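5-formyltetrahydrofolate cyclo-ligase family protein (Bacillus anthracis, PDB 2JCB) probably catalyses the ATP-dependent cyclisation of 5-formyltetrahydrofolate to 5,10-methenyltetrahydrofolate, binding ADP and magnesium in its active site. Local coordinates at residues A[18-23]-A[168-173]; A[36-41]-A[188-193]; A[47-52]-A[75-80]; A[81-86]-A[96-101]; A[127-132]-A[161-166]. One frame throughout, in Å; residues are numbered along the deposited sequence.

Contact 1 (A[18-23]-A[168-173])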
# COMPACT_ATOMS: atom_id res chain seq x y z
N LYS A 18 -14.08 -7.98 -4.06
CA LYS A 18 -14.33 -9.42 -3.81
C LYS A 18 -13.55 -10.34 -4.78
O LYS A 18 -12.80 -11.23 -4.34
CB LYS A 18 -15.85 -9.69 -3.86
CG LYS A 18 -16.35 -11.06 -3.34
CD LYS A 18 -17.88 -11.24 -3.55
CE LYS A 18 -18.37 -12.68 -3.25
NZ LYS A 18 -19.58 -13.10 -4.04
N GLN A 19 -13.71 -10.09 -6.08
CA GLN A 19 -13.07 -10.92 -7.12
C GLN A 19 -11.55 -10.97 -7.05
O GLN A 19 -10.95 -12.04 -7.18
CB GLN A 19 -13.61 -10.51 -8.52
CG GLN A 19 -12.72 -10.83 -9.73
CD GLN A 19 -13.17 -10.11 -11.00
OE1 GLN A 19 -12.49 -9.22 -11.53
NE2 GLN A 19 -14.33 -10.49 -11.48
N ILE A 20 -10.90 -9.82 -6.85
CA ILE A 20 -9.45 -9.75 -6.79
C ILE A 20 -8.91 -10.36 -5.49
O ILE A 20 -7.92 -11.06 -5.53
CB ILE A 20 -8.92 -8.30 -6.98
CG1 ILE A 20 -9.22 -7.75 -8.37
CG2 ILE A 20 -7.46 -8.28 -6.87
CD1 ILE A 20 -8.53 -8.54 -9.44
N ILE A 21 -9.58 -10.12 -4.37
CA ILE A 21 -9.23 -10.74 -3.08
C ILE A 21 -9.30 -12.27 -3.13
O ILE A 21 -8.43 -12.95 -2.63
CB ILE A 21 -10.06 -10.11 -1.90
CG1 ILE A 21 -9.55 -8.68 -1.67
CG2 ILE A 21 -9.93 -10.98 -0.57
CD1 ILE A 21 -10.31 -7.83 -0.62
N GLU A 22 -10.33 -12.78 -3.78
CA GLU A 22 -10.54 -14.22 -4.00
C GLU A 22 -9.39 -14.78 -4.83
O GLU A 22 -8.84 -15.83 -4.52
CB GLU A 22 -11.85 -14.46 -4.73
CG GLU A 22 -12.18 -15.90 -5.00
CD GLU A 22 -13.63 -16.09 -5.41
OE1 GLU A 22 -14.24 -15.10 -5.90
OE2 GLU A 22 -14.17 -17.21 -5.25
N HIS A 23 -9.01 -14.04 -5.87
CA HIS A 23 -7.90 -14.43 -6.71
C HIS A 23 -6.61 -14.44 -5.87
O HIS A 23 -5.84 -15.39 -5.94
CB HIS A 23 -7.80 -13.50 -7.92
CG HIS A 23 -6.86 -13.98 -8.99
ND1 HIS A 23 -5.63 -14.52 -8.71
CD2 HIS A 23 -6.98 -13.98 -10.34
CE1 HIS A 23 -5.03 -14.86 -9.84
NE2 HIS A 23 -5.82 -14.53 -10.84
N SER A 168 0.29 -8.52 -11.32
CA SER A 168 -0.33 -8.08 -12.56
C SER A 168 -1.84 -8.36 -12.66
O SER A 168 -2.56 -7.60 -13.29
CB SER A 168 0.46 -8.58 -13.78
OG SER A 168 0.32 -9.95 -13.92
N PHE A 169 -2.32 -9.44 -12.02
CA PHE A 169 -3.75 -9.73 -11.98
C PHE A 169 -4.56 -8.72 -11.13
O PHE A 169 -5.79 -8.75 -11.16
CB PHE A 169 -4.02 -11.17 -11.51
CG PHE A 169 -3.79 -11.39 -10.03
CD1 PHE A 169 -4.76 -10.98 -9.09
CD2 PHE A 169 -2.62 -12.01 -9.56
CE1 PHE A 169 -4.60 -11.19 -7.74
CE2 PHE A 169 -2.44 -12.22 -8.18
CZ PHE A 169 -3.42 -11.78 -7.27
N GLN A 170 -3.89 -7.87 -10.35
CA GLN A 170 -4.59 -6.79 -9.66
C GLN A 170 -4.84 -5.62 -10.57
O GLN A 170 -5.61 -4.73 -10.23
CB GLN A 170 -3.74 -6.32 -8.48
CG GLN A 170 -3.70 -7.30 -7.32
CD GLN A 170 -2.78 -6.80 -6.20
OE1 GLN A 170 -1.66 -7.24 -6.04
NE2 GLN A 170 -3.32 -5.89 -5.38
N MET A 171 -4.21 -5.64 -11.75
CA MET A 171 -4.51 -4.63 -12.79
C MET A 171 -5.81 -4.90 -13.51
O MET A 171 -6.08 -6.03 -14.00
CB MET A 171 -3.34 -4.53 -13.79
CG MET A 171 -1.99 -4.23 -13.16
SD MET A 171 -1.95 -2.69 -12.21
CE MET A 171 -2.73 -1.47 -13.29
N VAL A 172 -6.67 -3.88 -13.56
CA VAL A 172 -7.96 -4.05 -14.25
C VAL A 172 -8.22 -2.95 -15.26
O VAL A 172 -7.62 -1.90 -15.24
CB VAL A 172 -9.19 -4.20 -13.28
CG1 VAL A 172 -8.98 -5.35 -12.27
CG2 VAL A 172 -9.50 -2.90 -12.57
N GLU A 173 -9.16 -3.20 -16.17
CA GLU A 173 -9.39 -2.29 -17.26
C GLU A 173 -10.07 -0.99 -16.81
O GLU A 173 -9.76 0.09 -17.31
CB GLU A 173 -10.25 -2.99 -18.30
CG GLU A 173 -9.45 -3.93 -19.17
CD GLU A 173 -8.49 -3.17 -20.06
OE1 GLU A 173 -8.96 -2.28 -20.79
OE2 GLU A 173 -7.26 -3.45 -19.98
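His23 and Phe169 lay their rings flat on each other, the centroids 3.9 Å apart and the planes only 7° from parallel. Histidine suits this exposed place, being a flat, polar aromatic ring whose face can stack on a phenyl. Phe169 CG sits between the backbone N and the carbonyl carbon (chi1 73°), which places the ring on the His23 face. Phe169 CB adds a CH-pi contact, 4.2 Å from the centroid of the His23 ring. Tyr167 meets Phe169 in a nearly parallel plane.

Apolar contacts centre on Ile20, whose two branches divide the work. CD1 presses first against Phe169 O at 3.2 Å, with Val172 CG1 more distant; CG2 meets Gln170 CG at 3.9 Å and Phe169 CE1 at 4.2 Å. The amide of Gln170 is engaged elsewhere, with Tyr167 N and Val135 O.

Helix 6-26, which carries the ADP-pocket residues Arg10, Lys13 and Arg17, is thus packed on the loop after strand 161-165, with the Ile20 side chain about 11 Å from the bound ADP.

Contact 2 (A[36-41]-A[188-193])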
# COMPACT_ATOMS: atom_id res chain seq x y z
N SER A 36 6.36 -11.93 -5.28
CA SER A 36 6.69 -10.88 -4.29
C SER A 36 8.16 -10.50 -4.42
O SER A 36 8.50 -9.32 -4.34
CB SER A 36 6.44 -11.34 -2.85
OG SER A 36 5.05 -11.27 -2.57
N GLU A 37 9.01 -11.52 -4.60
CA GLU A 37 10.46 -11.35 -4.81
C GLU A 37 10.76 -10.47 -6.04
O GLU A 37 11.60 -9.55 -5.96
CB GLU A 37 11.12 -12.72 -4.96
CG GLU A 37 11.59 -13.25 -3.61
CD GLU A 37 11.84 -14.80 -3.51
OE1 GLU A 37 11.95 -15.51 -4.56
OE2 GLU A 37 11.95 -15.28 -2.34
N GLN A 38 10.09 -10.79 -7.16
CA GLN A 38 10.30 -10.05 -8.43
C GLN A 38 9.90 -8.59 -8.29
O GLN A 38 10.60 -7.69 -8.75
CB GLN A 38 9.55 -10.70 -9.59
CG GLN A 38 10.16 -12.03 -9.92
CD GLN A 38 9.44 -12.78 -11.02
OE1 GLN A 38 8.44 -12.30 -11.56
NE2 GLN A 38 9.93 -13.99 -11.35
N ILE A 39 8.77 -8.34 -7.61
CA ILE A 39 8.17 -7.03 -7.55
C ILE A 39 9.10 -6.18 -6.73
O ILE A 39 9.40 -5.03 -7.14
CB ILE A 39 6.81 -7.09 -6.95
CG1 ILE A 39 5.83 -7.66 -8.01
CG2 ILE A 39 6.34 -5.74 -6.48
CD1 ILE A 39 4.47 -8.17 -7.46
N VAL A 40 9.56 -6.71 -5.59
CA VAL A 40 10.43 -5.94 -4.71
C VAL A 40 11.81 -5.70 -5.30
O VAL A 40 12.35 -4.61 -5.15
CB VAL A 40 10.49 -6.42 -3.20
CG1 VAL A 40 9.03 -6.36 -2.63
CG2 VAL A 40 11.22 -7.73 -3.02
N PHE A 41 12.31 -6.66 -6.06
CA PHE A 41 13.61 -6.47 -6.72
C PHE A 41 13.44 -5.21 -7.62
O PHE A 41 14.34 -4.35 -7.65
CB PHE A 41 13.98 -7.72 -7.54
CG PHE A 41 15.17 -7.55 -8.42
CD1 PHE A 41 16.42 -7.94 -7.97
CD2 PHE A 41 15.05 -7.01 -9.71
CE1 PHE A 41 17.56 -7.79 -8.77
CE2 PHE A 41 16.18 -6.88 -10.53
CZ PHE A 41 17.42 -7.26 -10.05
N ILE A 188 4.15 -0.85 -9.61
CA ILE A 188 5.16 -1.85 -9.98
C ILE A 188 4.50 -3.23 -9.89
O ILE A 188 4.01 -3.60 -8.81
CB ILE A 188 6.33 -1.79 -9.02
CG1 ILE A 188 6.93 -0.36 -8.98
CG2 ILE A 188 7.39 -2.79 -9.44
CD1 ILE A 188 7.92 -0.23 -7.94
N THR A 189 4.53 -3.99 -10.99
CA THR A 189 4.06 -5.38 -11.03
C THR A 189 5.25 -6.24 -11.39
O THR A 189 6.40 -5.72 -11.55
CB THR A 189 2.94 -5.61 -12.08
OG1 THR A 189 3.50 -5.55 -13.40
CG2 THR A 189 1.78 -4.57 -11.94
N GLU A 190 5.03 -7.54 -11.57
CA GLU A 190 6.16 -8.39 -11.90
C GLU A 190 6.54 -8.23 -13.39
O GLU A 190 7.54 -8.79 -13.83
CB GLU A 190 5.85 -9.87 -11.58
CG GLU A 190 4.79 -10.51 -12.53
CD GLU A 190 3.33 -10.25 -12.14
OE1 GLU A 190 2.98 -9.34 -11.38
OE2 GLU A 190 2.50 -10.99 -12.67
N LYS A 191 5.69 -7.56 -14.15
CA LYS A 191 5.85 -7.38 -15.59
C LYS A 191 6.41 -5.98 -15.95
O LYS A 191 6.75 -5.77 -17.12
CB LYS A 191 4.47 -7.52 -16.28
CG LYS A 191 3.82 -8.89 -16.34
CD LYS A 191 2.52 -8.76 -17.09
CE LYS A 191 1.79 -10.05 -17.05
NZ LYS A 191 0.75 -10.06 -18.11
N GLY A 192 6.50 -5.06 -14.99
CA GLY A 192 7.00 -3.70 -15.29
C GLY A 192 6.37 -2.66 -14.42
O GLY A 192 6.03 -2.91 -13.25
N THR A 193 6.20 -1.46 -14.98
CA THR A 193 5.69 -0.33 -14.20
C THR A 193 4.67 0.41 -15.04
O THR A 193 4.75 0.44 -16.27
CB THR A 193 6.78 0.67 -13.78
OG1 THR A 193 7.37 1.29 -14.95
CG2 THR A 193 7.86 0.01 -12.93
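Ile39 of helix 29-44 lies across the backbone of 188-190, where strand 186-189 runs into the hairpin turn to strand 192-195: a helix packed on the border of the sheet in an alpha/beta fold. Its two branches point to different targets. CG2, anti to the backbone N, heads for Ile188 and stands 4.3 Å from that residue's CG2. CG1 instead slides over the peptide joining the next two residues, 3.7 Å from both Thr189 C and Glu190 N. A branched aliphatic chain suits this spot because Thr189 turns its CB away and leaves backbone for the helix to cover. The return contact is made by Ile188 CG2, 3.8 Å from the carbonyl O of Ile39.

Farther out, the extended Gln38 crosses Glu190 obliquely, with the amide and carboxylate planes 41° apart. The amide touches carbon here: Gln38 OE1 approaches Glu190 CB at 3.6 Å, while the Glu190 carboxylate turns elsewhere and takes a hydrogen bond from Ser168 OG. Thr189 OG1 closes an ST turn by accepting from Lys191 N at 3.1 Å.

Contact 3 (A[47-52]-A[75-80])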
# COMPACT_ATOMS: atom_id res chain seq x y z
N LYS A 47 14.35 4.98 -8.86
CA LYS A 47 14.99 6.22 -8.38
C LYS A 47 14.38 6.70 -7.04
O LYS A 47 15.12 7.11 -6.15
CB LYS A 47 14.88 7.29 -9.45
CG LYS A 47 15.36 8.68 -9.05
CD LYS A 47 15.16 9.60 -10.28
CE LYS A 47 15.27 11.07 -9.91
NZ LYS A 47 16.69 11.41 -9.88
N GLU A 48 13.06 6.66 -6.91
CA GLU A 48 12.41 7.17 -5.72
C GLU A 48 12.66 6.32 -4.49
O GLU A 48 12.65 6.85 -3.39
CB GLU A 48 10.92 7.41 -5.92
CG GLU A 48 10.16 6.20 -6.28
CD GLU A 48 9.99 6.03 -7.78
OE1 GLU A 48 10.96 6.20 -8.55
OE2 GLU A 48 8.85 5.72 -8.19
N TRP A 49 12.96 5.03 -4.67
CA TRP A 49 13.46 4.19 -3.55
C TRP A 49 14.84 4.62 -3.12
O TRP A 49 15.09 4.93 -1.95
CB TRP A 49 13.48 2.69 -3.95
CG TRP A 49 14.15 1.82 -2.91
CD1 TRP A 49 15.47 1.49 -2.84
CD2 TRP A 49 13.54 1.26 -1.73
NE1 TRP A 49 15.71 0.71 -1.73
CE2 TRP A 49 14.53 0.55 -1.03
CE3 TRP A 49 12.22 1.26 -1.24
CZ2 TRP A 49 14.27 -0.15 0.18
CZ3 TRP A 49 11.95 0.58 -0.04
CH2 TRP A 49 12.98 -0.10 0.66
N ALA A 50 15.75 4.65 -4.09
CA ALA A 50 17.12 4.96 -3.82
C ALA A 50 17.23 6.30 -3.10
O ALA A 50 18.01 6.44 -2.16
CB ALA A 50 17.91 4.98 -5.13
N GLU A 51 16.43 7.28 -3.52
CA GLU A 51 16.53 8.64 -3.00
C GLU A 51 15.79 8.93 -1.67
O GLU A 51 16.14 9.93 -0.97
CB GLU A 51 16.10 9.65 -4.06
CG GLU A 51 17.11 9.75 -5.19
CD GLU A 51 16.69 10.75 -6.25
OE1 GLU A 51 15.55 11.25 -6.19
OE2 GLU A 51 17.52 11.04 -7.14
N ALA A 52 14.83 8.06 -1.32
CA ALA A 52 13.95 8.31 -0.16
C ALA A 52 14.77 8.11 1.09
O ALA A 52 15.48 7.10 1.23
CB ALA A 52 12.81 7.36 -0.11
N TRP A 75 15.70 -0.62 6.49
CA TRP A 75 16.53 -0.56 7.70
C TRP A 75 18.01 -0.75 7.38
O TRP A 75 18.86 -0.01 7.86
CB TRP A 75 16.11 -1.57 8.74
CG TRP A 75 14.82 -1.23 9.43
CD1 TRP A 75 14.29 0.01 9.63
CD2 TRP A 75 13.95 -2.16 10.08
NE1 TRP A 75 13.13 -0.10 10.35
CE2 TRP A 75 12.90 -1.42 10.65
CE3 TRP A 75 13.97 -3.55 10.26
CZ2 TRP A 75 11.84 -2.02 11.36
CZ3 TRP A 75 12.92 -4.15 10.95
CH2 TRP A 75 11.87 -3.38 11.49
N LYS A 76 18.30 -1.74 6.53
CA LYS A 76 19.67 -2.05 6.15
C LYS A 76 20.38 -0.88 5.45
O LYS A 76 21.57 -0.63 5.67
CB LYS A 76 19.69 -3.29 5.27
CG LYS A 76 21.07 -3.92 5.14
CD LYS A 76 21.11 -4.78 3.90
CE LYS A 76 22.49 -5.45 3.79
NZ LYS A 76 22.54 -6.26 2.54
N GLU A 77 19.60 -0.16 4.64
CA GLU A 77 20.05 1.00 3.86
C GLU A 77 20.08 2.31 4.66
O GLU A 77 20.44 3.37 4.14
CB GLU A 77 19.20 1.10 2.57
CG GLU A 77 19.49 -0.11 1.68
CD GLU A 77 18.88 -0.07 0.32
OE1 GLU A 77 17.90 0.65 0.11
OE2 GLU A 77 19.37 -0.81 -0.56
N GLY A 78 19.69 2.25 5.93
CA GLY A 78 19.65 3.44 6.78
C GLY A 78 18.44 4.33 6.54
O GLY A 78 18.47 5.50 6.99
N LYS A 79 17.38 3.82 5.90
CA LYS A 79 16.22 4.64 5.68
C LYS A 79 15.36 4.56 6.93
O LYS A 79 15.37 3.53 7.60
CB LYS A 79 15.40 4.12 4.49
CG LYS A 79 16.23 4.04 3.21
CD LYS A 79 15.27 3.65 2.09
CE LYS A 79 15.99 3.41 0.78
NZ LYS A 79 16.69 4.63 0.30
N ARG A 80 14.59 5.61 7.21
CA ARG A 80 13.66 5.62 8.33
C ARG A 80 12.39 5.00 7.79
O ARG A 80 12.00 5.30 6.67
CB ARG A 80 13.39 7.06 8.78
CG ARG A 80 12.33 7.20 9.81
CD ARG A 80 12.40 8.55 10.47
NE ARG A 80 12.08 9.62 9.52
CZ ARG A 80 11.87 10.88 9.87
NH1 ARG A 80 11.94 11.22 11.15
NH2 ARG A 80 11.54 11.79 8.94
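Lys79 NZ is gripped by two backbone carbonyls at the end of helix 47-51, donating to Trp49 O at 2.8 Å and to Ala52 O at 2.9 Å. The second bond lies in the carbonyl plane of Ala52. Trp49 O has a further donor, Ala52 N, which reaches it from the face opposite the lysine. An ammonium suits this position, because carbonyls at a helix C-terminus collect partial negative charge, and the positive end would probably be stabilised there.

The extended lysine chain carries CE over the five-membered ring of Trp49, 3.8 Å from its centroid, and the turn at the last torsion (chi4 -62°) directs NZ to the carbonyls. NZ lies higher above the same face, in a cation-pi contact.

Glu77 and Lys79 stand either side of Gly78, whose positive phi, well tolerated by glycine, closes the Schellman motif ending helix 68-76. This helix is the connection of a beta-alpha-beta crossover between the parallel strands 54-56 and 80-87. Its residues Ile70, Lys73 and Ala74 touch Trp49 too, and Ala74 also meets Lys79.

Tryptophan serves twice, its indole as a platform for the lysine and its N-H as a donor: Trp49 NE1 binds Glu77 OE1 at 2.9 Å, on the syn side of the carboxylate. The bond is bent, 134° at the hydrogen, and the oxygen stands somewhat out of the ring plane.

Contact 4 (A[81-86]-A[96-101])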
# COMPACT_ATOMS: atom_id res chain seq x y z
N VAL A 81 11.80 4.11 8.58
CA VAL A 81 10.60 3.39 8.16
C VAL A 81 9.43 3.82 9.06
O VAL A 81 9.55 3.82 10.29
CB VAL A 81 10.78 1.86 8.29
CG1 VAL A 81 9.49 1.16 8.06
CG2 VAL A 81 11.76 1.32 7.25
N VAL A 82 8.34 4.22 8.42
CA VAL A 82 7.07 4.59 9.13
C VAL A 82 5.90 3.73 8.65
O VAL A 82 5.69 3.52 7.45
CB VAL A 82 6.75 6.12 9.13
CG1 VAL A 82 7.91 6.90 9.72
CG2 VAL A 82 6.41 6.63 7.74
N VAL A 83 5.08 3.28 9.62
CA VAL A 83 3.92 2.41 9.33
C VAL A 83 2.67 3.01 10.02
O VAL A 83 2.81 3.71 11.04
CB VAL A 83 4.20 1.00 9.90
CG1 VAL A 83 5.34 0.33 9.09
CG2 VAL A 83 4.69 1.09 11.39
N PRO A 84 1.48 2.79 9.43
CA PRO A 84 0.32 3.51 9.96
C PRO A 84 -0.38 2.85 11.15
O PRO A 84 -0.51 1.63 11.21
CB PRO A 84 -0.64 3.55 8.77
CG PRO A 84 -0.32 2.32 7.99
CD PRO A 84 1.12 1.98 8.24
N LYS A 85 -0.86 3.70 12.04
CA LYS A 85 -1.87 3.33 13.02
C LYS A 85 -3.18 4.02 12.59
O LYS A 85 -3.26 5.25 12.53
CB LYS A 85 -1.46 3.74 14.44
CG LYS A 85 -2.53 3.35 15.50
CD LYS A 85 -2.01 3.36 16.92
CE LYS A 85 -3.11 2.94 17.94
NZ LYS A 85 -3.61 1.51 17.82
N CYS A 86 -4.21 3.22 12.36
CA CYS A 86 -5.48 3.75 11.89
C CYS A 86 -6.38 4.12 13.05
O CYS A 86 -6.48 3.39 14.04
CB CYS A 86 -6.19 2.76 10.97
SG CYS A 86 -5.28 2.39 9.49
N ARG A 96 3.94 6.13 12.03
CA ARG A 96 4.86 6.17 13.15
C ARG A 96 6.09 5.37 12.88
O ARG A 96 6.02 4.30 12.30
CB ARG A 96 4.19 5.67 14.46
CG ARG A 96 2.76 6.22 14.68
CD ARG A 96 2.22 5.66 15.99
NE ARG A 96 2.81 6.36 17.13
CZ ARG A 96 2.33 7.48 17.64
NH1 ARG A 96 1.24 8.04 17.11
NH2 ARG A 96 2.93 8.02 18.66
N GLN A 97 7.23 5.89 13.31
CA GLN A 97 8.49 5.22 13.01
C GLN A 97 8.69 3.93 13.80
O GLN A 97 8.46 3.89 15.03
CB GLN A 97 9.67 6.17 13.26
CG GLN A 97 10.99 5.47 13.09
CD GLN A 97 12.21 6.36 13.34
OE1 GLN A 97 12.12 7.39 13.99
NE2 GLN A 97 13.35 5.95 12.79
N ILE A 98 9.18 2.93 13.10
CA ILE A 98 9.58 1.64 13.70
C ILE A 98 11.01 1.34 13.32
O ILE A 98 11.37 1.48 12.14
CB ILE A 98 8.62 0.43 13.34
CG1 ILE A 98 8.43 0.16 11.83
CG2 ILE A 98 7.26 0.62 14.06
CD1 ILE A 98 7.90 -1.31 11.45
N SER A 99 11.80 0.96 14.31
CA SER A 99 13.19 0.57 14.15
C SER A 99 13.35 -0.95 14.20
O SER A 99 14.37 -1.50 13.78
CB SER A 99 14.02 1.20 15.25
OG SER A 99 13.89 2.60 15.25
N ASN A 100 12.36 -1.61 14.80
CA ASN A 100 12.37 -3.08 14.93
C ASN A 100 10.94 -3.59 15.05
O ASN A 100 10.01 -2.80 15.35
CB ASN A 100 13.23 -3.53 16.13
CG ASN A 100 12.74 -2.96 17.47
OD1 ASN A 100 11.63 -3.28 17.90
ND2 ASN A 100 13.56 -2.14 18.13
N PHE A 101 10.73 -4.88 14.79
CA PHE A 101 9.36 -5.41 14.73
C PHE A 101 8.67 -5.56 16.11
O PHE A 101 7.45 -5.73 16.19
CB PHE A 101 9.29 -6.73 13.93
CG PHE A 101 9.60 -6.57 12.46
CD1 PHE A 101 8.75 -5.83 11.63
CD2 PHE A 101 10.73 -7.16 11.92
CE1 PHE A 101 9.05 -5.68 10.27
CE2 PHE A 101 11.03 -7.02 10.58
CZ PHE A 101 10.21 -6.28 9.75
O HOH W 1 13.07 3.50 11.13
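Val83 and Arg96 exchange two backbone hydrogen bonds, Arg96 N to Val83 O at 2.8 Å and Val83 N to Arg96 O at 3.0 Å. Two residues along, Ile98 N donates to Val81 O at 3.0 Å. A water links Val81 N to Ile98 O, accepting from Val81 N and Gln97 NE2 and donating to Ile98 O at 2.8 Å; Trp75 NE1 binds that same oxygen. Glutamine fits, since its extended chain reaches the water between the two strands.

Beta-branched residues supply the packing. Ile98 CG1 sits between its backbone N and carbonyl carbon (chi1 57°), which lays it beside Val81 CG1 at 4.0 Å and brings its CD1 to Val83 CG1 at 3.8 Å. From the other face Val82 CG1 covers Gln97 CA at 3.7 Å. Arg96 NE is hydrogen-bonded to Thr119 OG1.

The N-to-C directions of the short segments 81-86 and 96-98 differ by 127°: a twisted beta hairpin that adds antiparallel strand 92-98 beside 80-87, which pairs in parallel with 54-56.

Contact 5 (A[127-132]-A[161-166])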
# COMPACT_ATOMS: atom_id res chain seq x y z
N ILE A 127 7.91 12.52 5.01
CA ILE A 127 7.90 11.19 4.46
C ILE A 127 8.15 11.34 2.94
O ILE A 127 7.39 12.02 2.28
CB ILE A 127 6.55 10.45 4.74
CG1 ILE A 127 6.27 10.34 6.27
CG2 ILE A 127 6.51 9.08 3.99
CD1 ILE A 127 4.85 9.86 6.65
N ASP A 128 9.23 10.78 2.44
CA ASP A 128 9.67 11.00 1.05
C ASP A 128 8.87 10.17 0.03
O ASP A 128 8.49 10.68 -1.06
CB ASP A 128 11.17 10.76 0.91
CG ASP A 128 11.96 11.66 1.80
OD1 ASP A 128 11.69 12.90 1.83
OD2 ASP A 128 12.88 11.15 2.47
N LEU A 129 8.53 8.95 0.44
CA LEU A 129 7.83 8.01 -0.41
C LEU A 129 6.80 7.26 0.41
O LEU A 129 7.12 6.74 1.49
CB LEU A 129 8.87 7.04 -0.96
CG LEU A 129 8.34 5.88 -1.82
CD1 LEU A 129 7.69 6.45 -3.13
CD2 LEU A 129 9.47 4.83 -2.09
N GLN A 130 5.59 7.17 -0.12
CA GLN A 130 4.55 6.31 0.46
C GLN A 130 4.29 5.16 -0.47
O GLN A 130 3.94 5.39 -1.62
CB GLN A 130 3.26 7.10 0.65
CG GLN A 130 3.38 8.02 1.90
CD GLN A 130 3.13 7.23 3.25
OE1 GLN A 130 3.11 6.02 3.27
NE2 GLN A 130 2.95 7.98 4.35
N ILE A 131 4.48 3.95 0.06
CA ILE A 131 4.20 2.72 -0.67
C ILE A 131 2.73 2.43 -0.30
O ILE A 131 2.46 2.00 0.85
CB ILE A 131 5.22 1.65 -0.31
CG1 ILE A 131 6.62 2.13 -0.82
CG2 ILE A 131 4.80 0.34 -0.93
CD1 ILE A 131 7.79 1.23 -0.43
N VAL A 132 1.79 2.55 -1.25
CA VAL A 132 0.37 2.61 -0.90
C VAL A 132 -0.21 1.22 -1.16
O VAL A 132 0.02 0.69 -2.20
CB VAL A 132 -0.32 3.71 -1.74
CG1 VAL A 132 -1.88 3.61 -1.63
CG2 VAL A 132 0.26 5.11 -1.37
N LYS A 161 6.02 11.53 -2.91
CA LYS A 161 5.91 10.54 -3.98
C LYS A 161 5.10 9.32 -3.54
O LYS A 161 5.23 8.92 -2.39
CB LYS A 161 7.31 10.12 -4.42
CG LYS A 161 8.08 11.33 -5.06
CD LYS A 161 9.51 10.94 -5.30
CE LYS A 161 10.38 12.20 -5.33
NZ LYS A 161 10.39 12.71 -6.72
N THR A 162 4.32 8.73 -4.44
CA THR A 162 3.54 7.54 -4.14
C THR A 162 3.82 6.43 -5.13
O THR A 162 4.06 6.68 -6.32
CB THR A 162 2.01 7.78 -4.18
OG1 THR A 162 1.59 8.29 -5.45
CG2 THR A 162 1.61 8.76 -3.10
N LEU A 163 3.79 5.20 -4.65
CA LEU A 163 3.79 4.07 -5.56
C LEU A 163 3.09 2.94 -4.90
O LEU A 163 3.02 2.87 -3.70
CB LEU A 163 5.21 3.65 -6.03
CG LEU A 163 6.20 3.00 -5.11
CD1 LEU A 163 5.90 1.42 -4.93
CD2 LEU A 163 7.63 3.26 -5.65
N SER A 164 2.56 2.04 -5.73
CA SER A 164 1.92 0.82 -5.26
C SER A 164 2.60 -0.36 -5.87
O SER A 164 3.17 -0.27 -6.96
CB SER A 164 0.44 0.81 -5.57
OG SER A 164 -0.28 1.81 -4.86
N LEU A 165 2.64 -1.45 -5.09
CA LEU A 165 3.14 -2.75 -5.52
C LEU A 165 1.94 -3.66 -5.79
O LEU A 165 1.04 -3.72 -4.96
CB LEU A 165 4.03 -3.33 -4.41
CG LEU A 165 5.12 -2.39 -3.89
CD1 LEU A 165 5.94 -2.92 -2.67
CD2 LEU A 165 6.08 -2.05 -5.05
N ALA A 166 1.91 -4.38 -6.93
CA ALA A 166 0.77 -5.17 -7.30
C ALA A 166 1.15 -6.35 -8.15
O ALA A 166 2.04 -6.25 -8.98
CB ALA A 166 -0.25 -4.31 -8.01
O HOH W 2 8.68 12.99 -1.98
O HOH W 3 1.10 -1.63 -2.68
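Leu129 CD1 drapes over the neighbouring strand, 3.6 Å from Lys161 O and 4.1 Å from Leu163 CD2. The fit then alternates between strands: Leu163 CD1 lies beside Ile131 CG1, and Ile131 CG2 in turn abuts Leu165 CD1 at 3.9 Å. Leucine and isoleucine suit this interlocking, because the forked leucine ends and the two branches of Ile131 alternate across the strands. On the reverse face Gln130 and Thr162 lie side by side, Gln130 CB 4.4 Å from Thr162 CG2. Small Ser164 leaves its OG close to the main chain, where it donates to Val132 O at 2.9 Å from above the carbonyl plane.

Parallel pairing sets this register, with Gln130 N bound to Lys161 O at 2.9 Å and Val132 N to Leu163 O at 2.8 Å.

Strand 129-131 has 54-56 as its other neighbour, and 161-165 has 186-189; over the leucine-isoleucine face lie Ile39 and Leu43 of helix 29-44 and Glu48 of helix 47-51.

How the contacts relate
Contacts 4 and 5 lie in one mixed sheet, about 15 Å apart between centres, with contact 5 in its parallel middle and contact 4 toward one side. Contact 2 reaches the other side, where strand 186-189 pairs with 161-165 of contact 5. Contact 3 touches both sheet contacts and precedes them in the chain. Contact 1 stands about 29 Å from contact 3 between centres, across the chain's centre, and joins contact 2 through Ser168 and Glu190. Contacts 1 and 2 tie the two N-terminal helices to late segments, so contacts 3, 4 and 5 fall within their span. Late segments thus pack against these helices, and the side chains of Ile20 (contact 1) and Val132 (contact 5) lie about 11 and 9 Å from ADP.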